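Local coordinates for RabGDI protein (PDB 3P1W), which probably acts as a Rab GDP-dissociation inhibitor, holding Rab GTPases in their GDP-bound form and carrying them between membrane and cytosol in the malaria parasite, at residues I24-G29 with D304-D309; E58-N63 with V89-K94; H211-Y216 with E231-Y236; C331-P336 with Y378-S383. All coordinates share one frame; numbering follows the deposited sequence.

Interaction 1: residues I24-G29 with D304-D309; sequences IILGTG and DKVICD
Ile25 and Ile307 sit side by side in a pair of parallel strands, 24-26 and 305-308. Their side chains point the same way, with Ile25 CG1 4.1 Å from Ile307 CB. Ile24, Leu26, Val306 and Cys308 line the other face of the sheet. There Leu26 CB lies 3.7 Å from Cys308 CB. This paired part is tight and buried. Ile24 N bonds to Lys305 O, and Ile24 O takes Ile307 N. Leu26 N donates to Ile307 O at 2.9 Å. The grip slackens where the strands end. Asp309 N to Leu26 O is a weak bond of 3.5 Å, and beyond it a water joins the two segments. The Asp309 carboxylate is turned between its own backbone N and carbonyl carbon (chi1 73°). OD2 thereby comes 3.7 Å from Gly27 CA and accepts a hydrogen bond from that water, which in turn accepts one from Gly29 N. OD1 bonds to Ser311 OG. Gly29 is the N-cap of helix 30-41, consistent with the glycine-rich turn between the first strand and helix of a Rossmann-like fold. That helix packs over Ile25 and Ile307. Strand 46-49 continues the sheet beyond strand 20-26, and strand 427-429 continues it beyond 305-308.

Interaction 2: residues E58-N63 with V89-K94; sequences ETASLN and VDLIPK
Val89 and Leu62 form the hydrogen-bonded pair of a small two-stranded antiparallel sheet, 61-62 with 89-90. Val89 N donates to Leu62 O, and Val89 O accepts from Leu62 N; each bond is 2.8 Å long. The Val89 side chain leans on the same Leu62 carbonyl, CB to O 3.5 Å. Asp90 faces Ser61 as the non-hydrogen-bonded pair. A water links their side chains: it donates to Asp90 OD1 and lies 2.6 Å from Ser61 OG. Asp90 OD2 is held by Tyr250 OH and Leu255 N, so both carboxylate oxygens have partners. At Leu91 the strand is over, but one more backbone bond follows, a nearly straight one from Leu91 N to Ala60 O. The side chain points at the first segment. CG anti to its carbonyl carbon (chi1 -69°) sets CG beside Ala60 O, and CG meets Leu62 CD1 at 3.8 Å. Phe71 of helix 64-71 also touches Leu91. Ile92 also points inward, and its CB meets Thr59 CG2 at 4.1 Å. Ile92 N donates to a second water, which donates in turn to Thr59 O. The chain of Ile92 is extended at chi2 (-179°), which carries CD1 to the Glu58 carbonyl, 3.3 Å from its O.

Interaction 3: residues H211-Y216 with E231-Y236; sequences HAVALY and ERIKLY
Arg232 reaches from helix 226-243 to the chain that leaves helix 203-213, and clasps the carbonyl of Ala214. Its CB lies 4.0 Å from Ala214 O. The chain bends at chi3 (73°), and CD passes 3.3 Å from Tyr216 OH. NE then donates to Ala214 O at 2.8 Å. CZ lies over the Tyr216 ring, off-centre and 4.4 Å from its centroid. The guanidinium is stacked on this ring with the planes 17° apart, a cation-pi contact. At the tip, NH2 donates to the same Ala214 O. Two nitrogens thus grip one oxygen side-on, though neither bond is straight. Beyond the two segments, NH2 pairs with Glu440, and Tyr216 OH bonds to Thr229 OG1. The paired bonds and the stack together limit the rotation of the guanidinium. One turn later, Tyr236 packs against Val213. Val213 CA sits over the ring face in a CH-pi contact, and Val213 CG1 is 3.8 Å from Ile233 CG2. Two waters bridge the segments, one between Ala212 O and Tyr236 OH, the other between Val213 O and Arg232 O. The chain leaving one helix is thus tied to a neighbouring helix within the mainly helical part of the GDI fold.

Interaction 4: residues C331-P336 with Y378-S383; sequences CILSNP and YIAIVS
Tyr378 lays one face of its ring against the backbone at Asn335 and Pro336. With CG anti to its own carbonyl carbon (chi1 -55°), the ring extends along the neighbouring chain past the end of strand 320-333. Pro336 N lies over the centre of one face, 3.5 Å above the plane. Asn335 C is over the same face, nearer the rim. The proline ring reaches the phenol end, where Pro336 CD is 3.5 Å from Tyr378 CZ. Leu333 O lies at the ring edge. The strands 331-333 and 378-383 are neighbours in the large mixed sheet, and they run antiparallel. Cys331 with Ala380 and Leu333 with Tyr378 are the hydrogen-bonded pairs. The bond from Leu333 N to Tyr378 O is the straightest, at 173°. Leu333, on the same face as Tyr378, is extended at chi2 (-179°), which takes CD1 to 3.9 Å from Ala380 CB. Ile332 and Ile379 occupy the other face, where strand 405-418 brings Phe409 against Ile332. Ser334 turns away from strand 378-383, and its OG bonds to Glu406 OE2 from strand 405-418. On the far side of strand 378-385, Tyr378 touches Leu365 and Ser367 of strand 361-367.

Interactions 1, 2 and 4 form a connected series, while interaction 3 stands apart. Gly29 CA of interaction 1 lies 3.4 Å from Thr59 OG1 of interaction 2, so the glycine turn packs on the start of 58-63. Pro93 CG of interaction 2 meets Ile381 CD1 of interaction 4 at 3.6 Å, so the loop after strand 89-90 packs on the large sheet. Interactions 1 and 4 do not touch; their nearest atoms are about 16 Å apart. Interaction 3 lies across the chain's centre from interactions 1 and 2. Its centre is about 32 Å from that of interaction 1, and its nearest atoms are about 11 Å from interaction 2 and about 12 Å from interaction 4.

Interaction 1: residues I24-G29 with D304-D309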
loop_
_atom_site.group_PDB
_atom_site.type_symbol
_atom_site.label_atom_id
_atom_site.label_comp_id
_atom_site.label_asym_id
_atom_site.label_seq_id
_atom_site.Cartn_x
_atom_site.Cartn_y
_atom_site.Cartn_z
ATOM N N ILE A 24 18.555 13.966 9.192
ATOM C CA ILE A 24 18.475 14.357 7.782
ATOM C C ILE A 24 17.788 13.197 7.025
ATOM O O ILE A 24 18.103 12.016 7.218
ATOM C CB ILE A 24 19.842 14.689 7.171
ATOM C CG1 ILE A 24 20.468 15.898 7.874
ATOM C CG2 ILE A 24 19.727 14.965 5.655
ATOM C CD1 ILE A 24 21.877 16.209 7.402
ATOM N N ILE A 25 16.835 13.563 6.187
ATOM C CA ILE A 25 16.015 12.593 5.476
ATOM C C ILE A 25 16.310 12.749 4.005
ATOM O O ILE A 25 16.281 13.864 3.502
ATOM C CB ILE A 25 14.490 12.775 5.783
ATOM C CG1 ILE A 25 14.166 12.524 7.263
ATOM C CG2 ILE A 25 13.665 11.750 4.985
ATOM C CD1 ILE A 25 14.164 13.761 8.144
ATOM N N LEU A 26 16.609 11.642 3.308
ATOM C CA LEU A 26 16.980 11.693 1.913
ATOM C C LEU A 26 15.910 10.940 1.121
ATOM O O LEU A 26 15.676 9.765 1.388
ATOM C CB LEU A 26 18.348 11.056 1.700
ATOM C CG LEU A 26 19.482 11.597 2.578
ATOM C CD1 LEU A 26 20.753 10.840 2.261
ATOM C CD2 LEU A 26 19.667 13.085 2.383
ATOM N N GLY A 27 15.281 11.634 0.173
ATOM C CA GLY A 27 14.174 11.100 -0.629
ATOM C C GLY A 27 12.874 11.667 -0.091
ATOM O O GLY A 27 12.757 11.881 1.121
ATOM N N THR A 28 11.916 11.940 -0.982
ATOM C CA THR A 28 10.574 12.353 -0.580
ATOM C C THR A 28 9.493 11.311 -0.972
ATOM O O THR A 28 8.329 11.667 -1.156
ATOM C CB THR A 28 10.220 13.778 -1.058
ATOM O OG1 THR A 28 10.359 13.892 -2.479
ATOM C CG2 THR A 28 11.175 14.838 -0.363
ATOM N N GLY A 29 9.877 10.034 -0.977
ATOM C CA GLY A 29 8.903 8.942 -1.055
ATOM C C GLY A 29 7.966 9.107 0.123
ATOM O O GLY A 29 8.273 9.825 1.104
ATOM N N ASP A 304 22.598 13.534 13.643
ATOM C CA ASP A 304 22.735 12.385 14.545
ATOM C C ASP A 304 22.160 11.119 13.905
ATOM O O ASP A 304 22.586 10.006 14.235
ATOM C CB ASP A 304 22.021 12.663 15.876
ATOM C CG ASP A 304 22.613 13.852 16.617
ATOM O OD1 ASP A 304 23.843 14.052 16.546
ATOM O OD2 ASP A 304 21.846 14.589 17.260
ATOM N N LYS A 305 21.188 11.292 13.011
ATOM C CA LYS A 305 20.594 10.165 12.292
ATOM C C LYS A 305 20.232 10.528 10.876
ATOM O O LYS A 305 19.990 11.694 10.559
ATOM C CB LYS A 305 19.332 9.662 13.026
ATOM C CG LYS A 305 19.577 9.283 14.510
ATOM C CD LYS A 305 18.319 8.790 15.200
ATOM C CE LYS A 305 18.479 8.643 16.712
ATOM N NZ LYS A 305 19.671 7.835 17.137
ATOM N N VAL A 306 20.130 9.500 10.030
ATOM C CA VAL A 306 19.651 9.677 8.680
ATOM C C VAL A 306 18.512 8.669 8.432
ATOM O O VAL A 306 18.566 7.540 8.912
ATOM C CB VAL A 306 20.780 9.438 7.647
ATOM C CG1 VAL A 306 20.234 9.302 6.215
ATOM C CG2 VAL A 306 21.811 10.548 7.693
ATOM N N ILE A 307 17.490 9.099 7.700
ATOM C CA ILE A 307 16.468 8.168 7.148
ATOM C C ILE A 307 16.531 8.331 5.666
ATOM O O ILE A 307 16.525 9.459 5.169
ATOM C CB ILE A 307 15.053 8.493 7.658
ATOM C CG1 ILE A 307 14.962 8.341 9.171
ATOM C CG2 ILE A 307 13.996 7.571 6.981
ATOM C CD1 ILE A 307 13.753 9.107 9.775
ATOM N N CYS A 308 16.601 7.229 4.919
ATOM C CA CYS A 308 16.647 7.358 3.486
ATOM C C CYS A 308 16.087 6.139 2.803
ATOM O O CYS A 308 15.945 5.096 3.414
ATOM C CB CYS A 308 18.081 7.596 3.025
ATOM S SG CYS A 308 19.246 6.254 3.336
ATOM N N ASP A 309 15.777 6.290 1.530
ATOM C CA ASP A 309 15.383 5.127 0.725
ATOM C C ASP A 309 16.630 4.408 0.179
ATOM O O ASP A 309 17.744 4.943 0.260
ATOM C CB ASP A 309 14.366 5.542 -0.333
ATOM C CG ASP A 309 14.953 6.327 -1.469
ATOM O OD1 ASP A 309 15.665 5.747 -2.313
ATOM O OD2 ASP A 309 14.603 7.508 -1.573
HETATM O O HOH W 1 12.049 8.182 -0.846
#

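Interaction 2: residues E58-N63 with V89-K94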
loop_
_atom_site.group_PDB
_atom_site.type_symbol
_atom_site.label_atom_id
_atom_site.label_comp_id
_atom_site.label_asym_id
_atom_site.label_seq_id
_atom_site.Cartn_x
_atom_site.Cartn_y
_atom_site.Cartn_z
ATOM N N GLU A 58 9.953 7.048 -5.554
ATOM C CA GLU A 58 9.334 5.899 -6.236
ATOM C C GLU A 58 7.807 5.980 -6.216
ATOM O O GLU A 58 7.146 5.331 -7.037
ATOM C CB GLU A 58 9.795 4.575 -5.601
ATOM C CG GLU A 58 11.262 4.265 -5.813
ATOM C CD GLU A 58 11.599 3.959 -7.264
ATOM O OE1 GLU A 58 10.852 3.224 -7.944
ATOM O OE2 GLU A 58 12.632 4.456 -7.730
ATOM N N THR A 59 7.270 6.762 -5.279
ATOM C CA THR A 59 5.837 7.034 -5.163
ATOM C C THR A 59 5.423 8.342 -5.837
ATOM O O THR A 59 4.374 8.881 -5.537
ATOM C CB THR A 59 5.394 7.008 -3.682
ATOM O OG1 THR A 59 6.262 7.848 -2.873
ATOM C CG2 THR A 59 5.459 5.537 -3.123
ATOM N N ALA A 60 6.182 8.818 -6.812
ATOM C CA ALA A 60 5.814 10.069 -7.508
ATOM C C ALA A 60 4.490 9.977 -8.251
ATOM O O ALA A 60 4.087 8.899 -8.690
ATOM C CB ALA A 60 6.891 10.469 -8.493
ATOM N N SER A 61 3.855 11.140 -8.402
ATOM C CA SER A 61 2.643 11.311 -9.177
ATOM C C SER A 61 2.981 11.993 -10.514
ATOM O O SER A 61 3.629 13.035 -10.508
ATOM C CB SER A 61 1.705 12.216 -8.374
ATOM O OG SER A 61 0.492 12.419 -9.052
ATOM N N LEU A 62 2.559 11.422 -11.637
ATOM C CA LEU A 62 2.901 11.956 -12.979
ATOM C C LEU A 62 1.679 12.482 -13.744
ATOM O O LEU A 62 0.607 11.870 -13.744
ATOM C CB LEU A 62 3.588 10.876 -13.816
ATOM C CG LEU A 62 5.000 10.372 -13.433
ATOM C CD1 LEU A 62 5.050 9.936 -12.003
ATOM C CD2 LEU A 62 5.410 9.182 -14.338
ATOM N N ASN A 63 1.844 13.617 -14.413
ATOM C CA ASN A 63 0.847 14.061 -15.381
ATOM C C ASN A 63 1.067 13.356 -16.715
ATOM O O ASN A 63 1.893 12.456 -16.806
ATOM C CB ASN A 63 0.844 15.592 -15.514
ATOM C CG ASN A 63 2.147 16.170 -16.055
ATOM O OD1 ASN A 63 3.014 15.465 -16.572
ATOM N ND2 ASN A 63 2.276 17.495 -15.935
ATOM N N VAL A 89 -1.164 10.500 -12.096
ATOM C CA VAL A 89 -0.962 9.049 -12.106
ATOM C C VAL A 89 0.134 8.649 -11.128
ATOM O O VAL A 89 1.324 8.893 -11.364
ATOM C CB VAL A 89 -0.618 8.580 -13.533
ATOM C CG1 VAL A 89 -0.393 7.045 -13.574
ATOM C CG2 VAL A 89 -1.706 9.038 -14.551
ATOM N N ASP A 90 -0.280 8.067 -10.008
ATOM C CA ASP A 90 0.637 7.573 -9.019
ATOM C C ASP A 90 1.392 6.371 -9.596
ATOM O O ASP A 90 0.777 5.469 -10.181
ATOM C CB ASP A 90 -0.128 7.121 -7.769
ATOM C CG ASP A 90 -0.655 8.276 -6.923
ATOM O OD1 ASP A 90 -0.101 9.389 -6.914
ATOM O OD2 ASP A 90 -1.636 8.050 -6.199
ATOM N N LEU A 91 2.715 6.353 -9.470
ATOM C CA LEU A 91 3.479 5.172 -9.873
ATOM C C LEU A 91 3.116 3.965 -8.993
ATOM O O LEU A 91 3.116 2.829 -9.453
ATOM C CB LEU A 91 4.975 5.418 -9.764
ATOM C CG LEU A 91 5.521 6.406 -10.769
ATOM C CD1 LEU A 91 6.990 6.714 -10.434
ATOM C CD2 LEU A 91 5.391 5.854 -12.142
ATOM N N ILE A 92 2.799 4.240 -7.728
ATOM C CA ILE A 92 2.529 3.207 -6.746
ATOM C C ILE A 92 1.242 3.581 -5.994
ATOM O O ILE A 92 1.298 4.082 -4.861
ATOM C CB ILE A 92 3.723 2.981 -5.797
ATOM C CG1 ILE A 92 5.007 2.679 -6.577
ATOM C CG2 ILE A 92 3.440 1.833 -4.792
ATOM C CD1 ILE A 92 6.259 2.421 -5.729
ATOM N N PRO A 93 0.079 3.350 -6.637
ATOM C CA PRO A 93 -1.193 3.701 -6.020
ATOM C C PRO A 93 -1.548 2.642 -5.000
ATOM O O PRO A 93 -1.799 1.457 -5.347
ATOM C CB PRO A 93 -2.183 3.706 -7.182
ATOM C CG PRO A 93 -1.607 2.753 -8.217
ATOM C CD PRO A 93 -0.083 2.831 -8.014
ATOM N N LYS A 94 -1.485 3.018 -3.747
ATOM C CA LYS A 94 -1.926 2.131 -2.685
ATOM C C LYS A 94 -3.124 2.758 -1.984
ATOM O O LYS A 94 -3.055 3.898 -1.505
ATOM C CB LYS A 94 -0.798 1.883 -1.705
ATOM C CG LYS A 94 0.264 0.892 -2.228
ATOM C CD LYS A 94 1.508 0.874 -1.407
ATOM C CE LYS A 94 2.538 -0.154 -1.931
ATOM N NZ LYS A 94 2.336 -1.589 -1.508
HETATM O O HOH W 2 2.606 6.428 -5.789
HETATM O O HOH W 3 -1.157 11.919 -7.084
#

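Interaction 3: residues H211-Y216 with E231-Y236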
loop_
_atom_site.group_PDB
_atom_site.type_symbol
_atom_site.label_atom_id
_atom_site.label_comp_id
_atom_site.label_asym_id
_atom_site.label_seq_id
_atom_site.Cartn_x
_atom_site.Cartn_y
_atom_site.Cartn_z
ATOM N N HIS A 211 -7.028 -13.387 2.736
ATOM C CA HIS A 211 -6.332 -12.534 1.800
ATOM C C HIS A 211 -7.054 -11.220 1.534
ATOM O O HIS A 211 -6.398 -10.210 1.344
ATOM C CB HIS A 211 -6.064 -13.285 0.500
ATOM C CG HIS A 211 -5.087 -14.406 0.658
ATOM N ND1 HIS A 211 -3.834 -14.393 0.076
ATOM C CD2 HIS A 211 -5.143 -15.531 1.412
ATOM C CE1 HIS A 211 -3.191 -15.502 0.413
ATOM N NE2 HIS A 211 -3.951 -16.194 1.245
ATOM N N ALA A 212 -8.385 -11.220 1.545
ATOM C CA ALA A 212 -9.160 -10.042 1.126
ATOM C C ALA A 212 -9.886 -9.309 2.260
ATOM O O ALA A 212 -10.385 -8.205 2.049
ATOM C CB ALA A 212 -10.170 -10.443 0.005
ATOM N N VAL A 213 -9.999 -9.935 3.428
ATOM C CA VAL A 213 -10.685 -9.315 4.583
ATOM C C VAL A 213 -9.663 -9.080 5.714
ATOM O O VAL A 213 -9.512 -7.948 6.176
ATOM C CB VAL A 213 -11.932 -10.126 5.040
ATOM C CG1 VAL A 213 -12.625 -9.461 6.248
ATOM C CG2 VAL A 213 -12.916 -10.256 3.893
ATOM N N ALA A 214 -8.953 -10.129 6.136
ATOM C CA ALA A 214 -7.829 -9.976 7.059
ATOM C C ALA A 214 -6.583 -9.321 6.406
ATOM O O ALA A 214 -5.662 -8.867 7.107
ATOM C CB ALA A 214 -7.463 -11.326 7.668
ATOM N N LEU A 215 -6.556 -9.301 5.074
ATOM C CA LEU A 215 -5.518 -8.600 4.285
ATOM C C LEU A 215 -4.101 -9.127 4.497
ATOM O O LEU A 215 -3.094 -8.389 4.397
ATOM C CB LEU A 215 -5.604 -7.085 4.495
ATOM C CG LEU A 215 -6.954 -6.486 4.070
ATOM C CD1 LEU A 215 -6.988 -5.011 4.462
ATOM C CD2 LEU A 215 -7.278 -6.682 2.554
ATOM N N TYR A 216 -4.022 -10.431 4.717
ATOM C CA TYR A 216 -2.739 -11.091 4.820
ATOM C C TYR A 216 -2.185 -11.408 3.418
ATOM O O TYR A 216 -2.917 -11.436 2.429
ATOM C CB TYR A 216 -2.870 -12.383 5.588
ATOM C CG TYR A 216 -3.060 -12.266 7.094
ATOM C CD1 TYR A 216 -2.097 -11.652 7.898
ATOM C CD2 TYR A 216 -4.161 -12.859 7.718
ATOM C CE1 TYR A 216 -2.257 -11.599 9.308
ATOM C CE2 TYR A 216 -4.325 -12.812 9.094
ATOM C CZ TYR A 216 -3.375 -12.183 9.882
ATOM O OH TYR A 216 -3.560 -12.150 11.245
ATOM N N GLU A 231 -9.072 -9.741 15.160
ATOM C CA GLU A 231 -8.990 -8.284 15.270
ATOM C C GLU A 231 -8.960 -7.635 13.896
ATOM O O GLU A 231 -9.591 -6.615 13.664
ATOM C CB GLU A 231 -7.738 -7.854 16.061
ATOM C CG GLU A 231 -7.807 -8.124 17.551
ATOM C CD GLU A 231 -8.682 -7.141 18.315
ATOM O OE1 GLU A 231 -9.527 -6.449 17.702
ATOM O OE2 GLU A 231 -8.530 -7.076 19.552
ATOM N N ARG A 232 -8.215 -8.242 12.988
ATOM C CA ARG A 232 -8.073 -7.716 11.638
ATOM C C ARG A 232 -9.370 -7.829 10.849
ATOM O O ARG A 232 -9.774 -6.890 10.159
ATOM C CB ARG A 232 -6.949 -8.447 10.916
ATOM C CG ARG A 232 -5.564 -8.073 11.450
ATOM C CD ARG A 232 -4.516 -8.994 10.921
ATOM N NE ARG A 232 -4.229 -8.742 9.515
ATOM C CZ ARG A 232 -3.364 -7.828 9.065
ATOM N NH1 ARG A 232 -2.673 -7.053 9.898
ATOM N NH2 ARG A 232 -3.186 -7.694 7.765
ATOM N N ILE A 233 -10.029 -8.974 10.959
ATOM C CA ILE A 233 -11.335 -9.171 10.313
ATOM C C ILE A 233 -12.344 -8.195 10.898
ATOM O O ILE A 233 -13.036 -7.503 10.161
ATOM C CB ILE A 233 -11.822 -10.640 10.403
ATOM C CG1 ILE A 233 -10.855 -11.543 9.642
ATOM C CG2 ILE A 233 -13.233 -10.789 9.793
ATOM C CD1 ILE A 233 -11.206 -13.024 9.656
ATOM N N LYS A 234 -12.384 -8.081 12.226
ATOM C CA LYS A 234 -13.264 -7.091 12.857
ATOM C C LYS A 234 -12.964 -5.669 12.391
ATOM O O LYS A 234 -13.878 -4.896 12.117
ATOM C CB LYS A 234 -13.189 -7.160 14.389
ATOM C CG LYS A 234 -14.405 -6.519 15.041
ATOM C CD LYS A 234 -14.468 -6.777 16.543
ATOM C CE LYS A 234 -13.355 -6.067 17.279
ATOM N NZ LYS A 234 -13.261 -4.621 16.907
ATOM N N LEU A 235 -11.685 -5.335 12.282
ATOM C CA LEU A 235 -11.274 -4.004 11.815
ATOM C C LEU A 235 -11.752 -3.702 10.404
ATOM O O LEU A 235 -12.204 -2.588 10.135
ATOM C CB LEU A 235 -9.757 -3.827 11.917
ATOM C CG LEU A 235 -9.220 -2.412 11.638
ATOM C CD1 LEU A 235 -9.542 -1.441 12.780
ATOM C CD2 LEU A 235 -7.719 -2.468 11.387
ATOM N N TYR A 236 -11.645 -4.680 9.502
ATOM C CA TYR A 236 -12.166 -4.527 8.152
ATOM C C TYR A 236 -13.665 -4.202 8.237
ATOM O O TYR A 236 -14.162 -3.223 7.653
ATOM C CB TYR A 236 -11.966 -5.825 7.372
ATOM C CG TYR A 236 -12.279 -5.737 5.911
ATOM C CD1 TYR A 236 -11.260 -5.509 4.972
ATOM C CD2 TYR A 236 -13.572 -5.893 5.442
ATOM C CE1 TYR A 236 -11.544 -5.417 3.625
ATOM C CE2 TYR A 236 -13.853 -5.824 4.094
ATOM C CZ TYR A 236 -12.839 -5.598 3.176
ATOM O OH TYR A 236 -13.134 -5.515 1.826
HETATM O O HOH W 4 -10.977 -6.265 0.212
HETATM O O HOH W 5 -8.264 -6.237 7.983
#

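Interaction 4: residues C331-P336 with Y378-S383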
loop_
_atom_site.group_PDB
_atom_site.type_symbol
_atom_site.label_atom_id
_atom_site.label_comp_id
_atom_site.label_asym_id
_atom_site.label_seq_id
_atom_site.Cartn_x
_atom_site.Cartn_y
_atom_site.Cartn_z
ATOM N N CYS A 331 -2.409 0.815 -16.798
ATOM C CA CYS A 331 -3.179 0.624 -18.017
ATOM C C CYS A 331 -4.268 1.689 -18.120
ATOM O O CYS A 331 -5.058 1.864 -17.189
ATOM C CB CYS A 331 -3.893 -0.718 -18.002
ATOM S SG CYS A 331 -2.850 -2.131 -17.662
ATOM N N ILE A 332 -4.288 2.403 -19.234
ATOM C CA ILE A 332 -5.369 3.327 -19.518
ATOM C C ILE A 332 -6.480 2.522 -20.160
ATOM O O ILE A 332 -6.254 1.862 -21.186
ATOM C CB ILE A 332 -4.925 4.451 -20.460
ATOM C CG1 ILE A 332 -3.922 5.374 -19.751
ATOM C CG2 ILE A 332 -6.116 5.292 -20.890
ATOM C CD1 ILE A 332 -3.298 6.421 -20.647
ATOM N N LEU A 333 -7.665 2.606 -19.568
ATOM C CA LEU A 333 -8.878 1.950 -20.093
ATOM C C LEU A 333 -9.915 2.962 -20.584
ATOM O O LEU A 333 -9.955 4.101 -20.098
ATOM C CB LEU A 333 -9.531 1.092 -19.000
ATOM C CG LEU A 333 -8.660 0.159 -18.165
ATOM C CD1 LEU A 333 -9.479 -0.632 -17.135
ATOM C CD2 LEU A 333 -7.896 -0.762 -19.063
ATOM N N SER A 334 -10.744 2.528 -21.546
ATOM C CA SER A 334 -11.856 3.305 -22.092
ATOM C C SER A 334 -13.114 3.231 -21.216
ATOM O O SER A 334 -14.034 4.037 -21.374
ATOM C CB SER A 334 -12.258 2.749 -23.479
ATOM O OG SER A 334 -11.131 2.397 -24.283
ATOM N N ASN A 335 -13.172 2.230 -20.340
ATOM C CA ASN A 335 -14.372 1.922 -19.558
ATOM C C ASN A 335 -13.988 1.289 -18.231
ATOM O O ASN A 335 -12.845 0.844 -18.085
ATOM C CB ASN A 335 -15.250 0.950 -20.331
ATOM C CG ASN A 335 -15.989 1.621 -21.472
ATOM O OD1 ASN A 335 -16.813 2.536 -21.256
ATOM N ND2 ASN A 335 -15.684 1.201 -22.695
ATOM N N PRO A 336 -14.932 1.232 -17.266
ATOM C CA PRO A 336 -14.626 0.498 -16.037
ATOM C C PRO A 336 -14.230 -0.957 -16.287
ATOM O O PRO A 336 -14.554 -1.537 -17.336
ATOM C CB PRO A 336 -15.947 0.547 -15.249
ATOM C CG PRO A 336 -16.694 1.742 -15.817
ATOM C CD PRO A 336 -16.325 1.741 -17.276
ATOM N N TYR A 378 -10.077 5.620 -17.503
ATOM C CA TYR A 378 -9.792 4.952 -16.250
ATOM C C TYR A 378 -8.344 4.471 -16.270
ATOM O O TYR A 378 -7.771 4.233 -17.346
ATOM C CB TYR A 378 -10.706 3.738 -16.053
ATOM C CG TYR A 378 -12.172 4.078 -16.147
ATOM C CD1 TYR A 378 -12.949 4.158 -15.012
ATOM C CD2 TYR A 378 -12.762 4.370 -17.367
ATOM C CE1 TYR A 378 -14.278 4.503 -15.081
ATOM C CE2 TYR A 378 -14.096 4.708 -17.455
ATOM C CZ TYR A 378 -14.846 4.771 -16.300
ATOM O OH TYR A 378 -16.176 5.103 -16.346
ATOM N N ILE A 379 -7.795 4.289 -15.078
ATOM C CA ILE A 379 -6.472 3.720 -14.904
ATOM C C ILE A 379 -6.540 2.487 -13.999
ATOM O O ILE A 379 -6.990 2.589 -12.857
ATOM C CB ILE A 379 -5.509 4.756 -14.284
ATOM C CG1 ILE A 379 -5.140 5.803 -15.319
ATOM C CG2 ILE A 379 -4.240 4.106 -13.852
ATOM C CD1 ILE A 379 -4.214 5.260 -16.345
ATOM N N ALA A 380 -6.098 1.336 -14.510
ATOM C CA ALA A 380 -5.981 0.117 -13.713
ATOM C C ALA A 380 -4.498 -0.206 -13.580
ATOM O O ALA A 380 -3.786 -0.235 -14.573
ATOM C CB ALA A 380 -6.736 -1.067 -14.395
ATOM N N ILE A 381 -4.063 -0.448 -12.353
ATOM C CA ILE A 381 -2.669 -0.719 -12.053
ATOM C C ILE A 381 -2.555 -2.127 -11.493
ATOM O O ILE A 381 -3.035 -2.421 -10.397
ATOM C CB ILE A 381 -2.112 0.303 -11.062
ATOM C CG1 ILE A 381 -2.431 1.736 -11.544
ATOM C CG2 ILE A 381 -0.584 0.066 -10.876
ATOM C CD1 ILE A 381 -3.767 2.351 -11.035
ATOM N N VAL A 382 -1.920 -2.989 -12.280
ATOM C CA VAL A 382 -1.697 -4.383 -11.905
ATOM C C VAL A 382 -0.333 -4.480 -11.259
ATOM O O VAL A 382 0.626 -4.011 -11.837
ATOM C CB VAL A 382 -1.758 -5.297 -13.131
ATOM C CG1 VAL A 382 -1.465 -6.753 -12.729
ATOM C CG2 VAL A 382 -3.133 -5.199 -13.854
ATOM N N SER A 383 -0.228 -5.118 -10.087
ATOM C CA SER A 383 1.033 -5.254 -9.403
ATOM C C SER A 383 1.233 -6.692 -8.955
ATOM O O SER A 383 0.274 -7.362 -8.508
ATOM C CB SER A 383 1.092 -4.285 -8.197
ATOM O OG SER A 383 -0.025 -4.490 -7.326
#